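Long-range contact in cystatin-2 (Ornithodoros moubata, PDB 3L0R), which inhibits papain-like cysteine proteases, among them mammalian cathepsins B, C, H, L and S, and is secreted in the saliva of a soft tick: residues T57-P62 / K85-A90. Numbering follows the deposited sequence.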
ATOM      1  N   THR A  57       5.883  -3.697   3.441  1.00 49.88           N
ATOM      2  CA  THR A  57       7.090  -3.077   2.977  1.00 50.50           C
ATOM      3  C   THR A  57       7.040  -3.196   1.442  1.00 50.98           C
ATOM      4  O   THR A  57       7.013  -4.296   0.866  1.00 50.92           O
ATOM      5  CB  THR A  57       8.342  -3.765   3.586  1.00 52.71           C
ATOM      6  OG1 THR A  57       8.197  -3.839   5.007  1.00 52.85           O
ATOM      7  CG2 THR A  57       9.620  -2.995   3.277  1.00 53.41           C
ATOM      8  N   ILE A  58       6.968  -2.040   0.795  1.00 50.97           N
ATOM      9  CA  ILE A  58       6.723  -1.958  -0.637  1.00 51.95           C
ATOM     10  C   ILE A  58       7.672  -0.981  -1.300  1.00 53.00           C
ATOM     11  O   ILE A  58       8.216  -0.079  -0.648  1.00 53.66           O
ATOM     12  CB  ILE A  58       5.272  -1.522  -0.949  1.00 50.49           C
ATOM     13  CG1 ILE A  58       5.095  -0.023  -0.683  1.00 50.69           C
ATOM     14  CG2 ILE A  58       4.249  -2.397  -0.153  1.00 50.75           C
ATOM     15  CD1 ILE A  58       3.667   0.413  -0.343  1.00 48.86           C
ATOM     16  N   GLU A  59       7.880  -1.184  -2.597  1.00 53.86           N
ATOM     17  CA  GLU A  59       8.544  -0.192  -3.425  1.00 54.65           C
ATOM     18  C   GLU A  59       7.533   0.563  -4.251  1.00 53.35           C
ATOM     19  O   GLU A  59       6.656  -0.029  -4.891  1.00 52.71           O
ATOM     20  CB  GLU A  59       9.608  -0.826  -4.301  1.00 57.24           C
ATOM     21  CG  GLU A  59      10.812  -1.227  -3.494  1.00 60.58           C
ATOM     22  CD  GLU A  59      11.795  -2.055  -4.273  1.00 66.21           C
ATOM     23  OE1 GLU A  59      11.518  -2.373  -5.454  1.00 68.48           O
ATOM     24  OE2 GLU A  59      12.857  -2.394  -3.694  1.00 70.34           O
ATOM     25  N   ILE A  60       7.648   1.887  -4.205  1.00 53.19           N
ATOM     26  CA  ILE A  60       6.727   2.758  -4.917  1.00 52.02           C
ATOM     27  C   ILE A  60       7.448   3.607  -5.948  1.00 53.44           C
ATOM     28  O   ILE A  60       8.677   3.762  -5.905  1.00 54.22           O
ATOM     29  CB  ILE A  60       5.882   3.648  -3.959  1.00 51.09           C
ATOM     30  CG1 ILE A  60       6.734   4.778  -3.358  1.00 51.92           C
ATOM     31  CG2 ILE A  60       5.180   2.776  -2.901  1.00 48.62           C
ATOM     32  CD1 ILE A  60       5.935   5.868  -2.658  1.00 51.25           C
ATOM     33  N   SER A  61       6.660   4.163  -6.866  1.00 53.46           N
ATOM     34  CA  SER A  61       7.184   4.938  -7.985  1.00 55.03           C
ATOM     35  C   SER A  61       6.052   5.815  -8.474  1.00 54.61           C
ATOM     36  O   SER A  61       4.906   5.377  -8.483  1.00 54.60           O
ATOM     37  CB  SER A  61       7.631   4.005  -9.120  1.00 55.91           C
ATOM     38  OG  SER A  61       8.647   4.603  -9.904  1.00 58.30           O
ATOM     39  N   PRO A  62       6.358   7.063  -8.869  1.00 55.37           N
ATOM     40  CA  PRO A  62       5.319   7.935  -9.443  1.00 55.26           C
ATOM     41  C   PRO A  62       4.669   7.323 -10.687  1.00 55.23           C
ATOM     42  O   PRO A  62       5.384   6.805 -11.559  1.00 56.76           O
ATOM     43  CB  PRO A  62       6.085   9.205  -9.823  1.00 56.86           C
ATOM     44  CG  PRO A  62       7.352   9.166  -8.988  1.00 57.55           C
ATOM     45  CD  PRO A  62       7.677   7.719  -8.787  1.00 56.36           C
ATOM     46  N   LYS A  85      12.690   3.857  -7.758  1.00 74.16           N
ATOM     47  CA  LYS A  85      11.946   3.207  -6.684  1.00 70.60           C
ATOM     48  C   LYS A  85      12.148   3.890  -5.331  1.00 68.72           C
ATOM     49  O   LYS A  85      13.227   4.414  -5.039  1.00 69.98           O
ATOM     50  CB  LYS A  85      12.337   1.722  -6.597  1.00 70.79           C
ATOM     51  CG  LYS A  85      12.091   0.928  -7.894  1.00 72.80           C
ATOM     52  CD  LYS A  85      12.208  -0.581  -7.683  1.00 72.20           C
ATOM     53  CE  LYS A  85      13.413  -1.182  -8.401  1.00 79.17           C
ATOM     54  NZ  LYS A  85      13.137  -1.478  -9.863  1.00 80.99           N
ATOM     55  N   SER A  86      11.098   3.879  -4.509  1.00 65.18           N
ATOM     56  CA  SER A  86      11.197   4.302  -3.110  1.00 63.62           C
ATOM     57  C   SER A  86      10.576   3.244  -2.237  1.00 60.91           C
ATOM     58  O   SER A  86       9.524   2.697  -2.557  1.00 59.41           O
ATOM     59  CB  SER A  86      10.502   5.644  -2.863  1.00 63.33           C
ATOM     60  OG  SER A  86      11.075   6.661  -3.675  1.00 66.63           O
ATOM     61  N   THR A  87      11.225   2.976  -1.117  1.00 60.22           N
ATOM     62  CA  THR A  87      10.796   1.939  -0.218  1.00 57.94           C
ATOM     63  C   THR A  87       9.987   2.563   0.899  1.00 57.13           C
ATOM     64  O   THR A  87      10.448   3.499   1.551  1.00 58.47           O
ATOM     65  CB  THR A  87      12.022   1.180   0.308  1.00 59.13           C
ATOM     66  OG1 THR A  87      12.689   0.576  -0.806  1.00 59.40           O
ATOM     67  CG2 THR A  87      11.634   0.110   1.312  1.00 57.15           C
ATOM     68  N   CYS A  88       8.772   2.056   1.101  1.00 55.01           N
ATOM     69  CA  CYS A  88       7.901   2.545   2.148  1.00 54.36           C
ATOM     70  C   CYS A  88       7.372   1.396   2.984  1.00 53.51           C
ATOM     71  O   CYS A  88       7.334   0.247   2.531  1.00 52.72           O
ATOM     72  CB  CYS A  88       6.706   3.316   1.574  1.00 53.54           C
ATOM     73  SG  CYS A  88       7.107   4.606   0.402  1.00 56.90           S
ATOM     74  N   VAL A  89       6.941   1.730   4.199  1.00 53.37           N
ATOM     75  CA  VAL A  89       6.252   0.793   5.070  1.00 52.83           C
ATOM     76  C   VAL A  89       4.849   1.345   5.327  1.00 53.07           C
ATOM     77  O   VAL A  89       4.690   2.450   5.878  1.00 53.69           O
ATOM     78  CB  VAL A  89       7.020   0.537   6.408  1.00 53.56           C
ATOM     79  CG1 VAL A  89       6.237  -0.408   7.313  1.00 52.15           C
ATOM     80  CG2 VAL A  89       8.394  -0.042   6.135  1.00 52.98           C
ATOM     81  N   ALA A  90       3.842   0.576   4.899  1.00 52.47           N
ATOM     82  CA  ALA A  90       2.442   0.934   5.095  1.00 52.19           C
ATOM     83  C   ALA A  90       1.763  -0.011   6.082  1.00 52.71           C
ATOM     84  O   ALA A  90       1.871  -1.242   5.966  1.00 52.49           O
ATOM     85  CB  ALA A  90       1.696   0.939   3.762  1.00 50.58           C
TER
HETATM   86  O   HOH W   1      10.149   6.727  -6.647  1.00 72.55           O
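Ile60 lays the end of its side chain against the sulfur of Cys88, CD1 lying 3.5 Å from SG. Its CG1 sits between the backbone N and the carbonyl carbon (chi1 74°), a turn that also brings this atom to 3.9 Å from Ser86 CB. SG is held in turn by the disulfide to Cys108, and Tyr106 touches both Ile60 and Cys88. Between the backbones, Ile58 and Cys88 exchange two nearly straight hydrogen bonds (Ile58 N to Cys88 O 2.9 Å, Cys88 N to Ile58 O 2.8 Å), and Ile60 and Ser86 form the next hydrogen-bonded pair. The pair joins strands 52-66 and 86-95 of the cystatin fold, an antiparallel sheet wrapped round helix 15-25, which Ile58 meets at Ala21 and Thr25. On the face opposite Ile58, Ile60 and Cys88, Glu59 runs extended beyond CG and crosses Thr87 at a slant, its CG 3.7 Å from Thr87 OG1. The Glu59 carboxylate lies against the aliphatic part of Lys85, whose NZ stays 4.8 Å from Glu59 OE1 and bonds to Ala82 O instead, while Glu59 OE2 forms a salt bridge with Lys42. With an alanine here, Lys42 would probably lose its carboxylate mate and the aliphatic part of Lys85 the group it packs on. Further along, Thr57 CG2 approaches Thr87 CG2 at 4.2 Å, and Thr57 lies alongside Val89, its OG1 facing Val89 CG2.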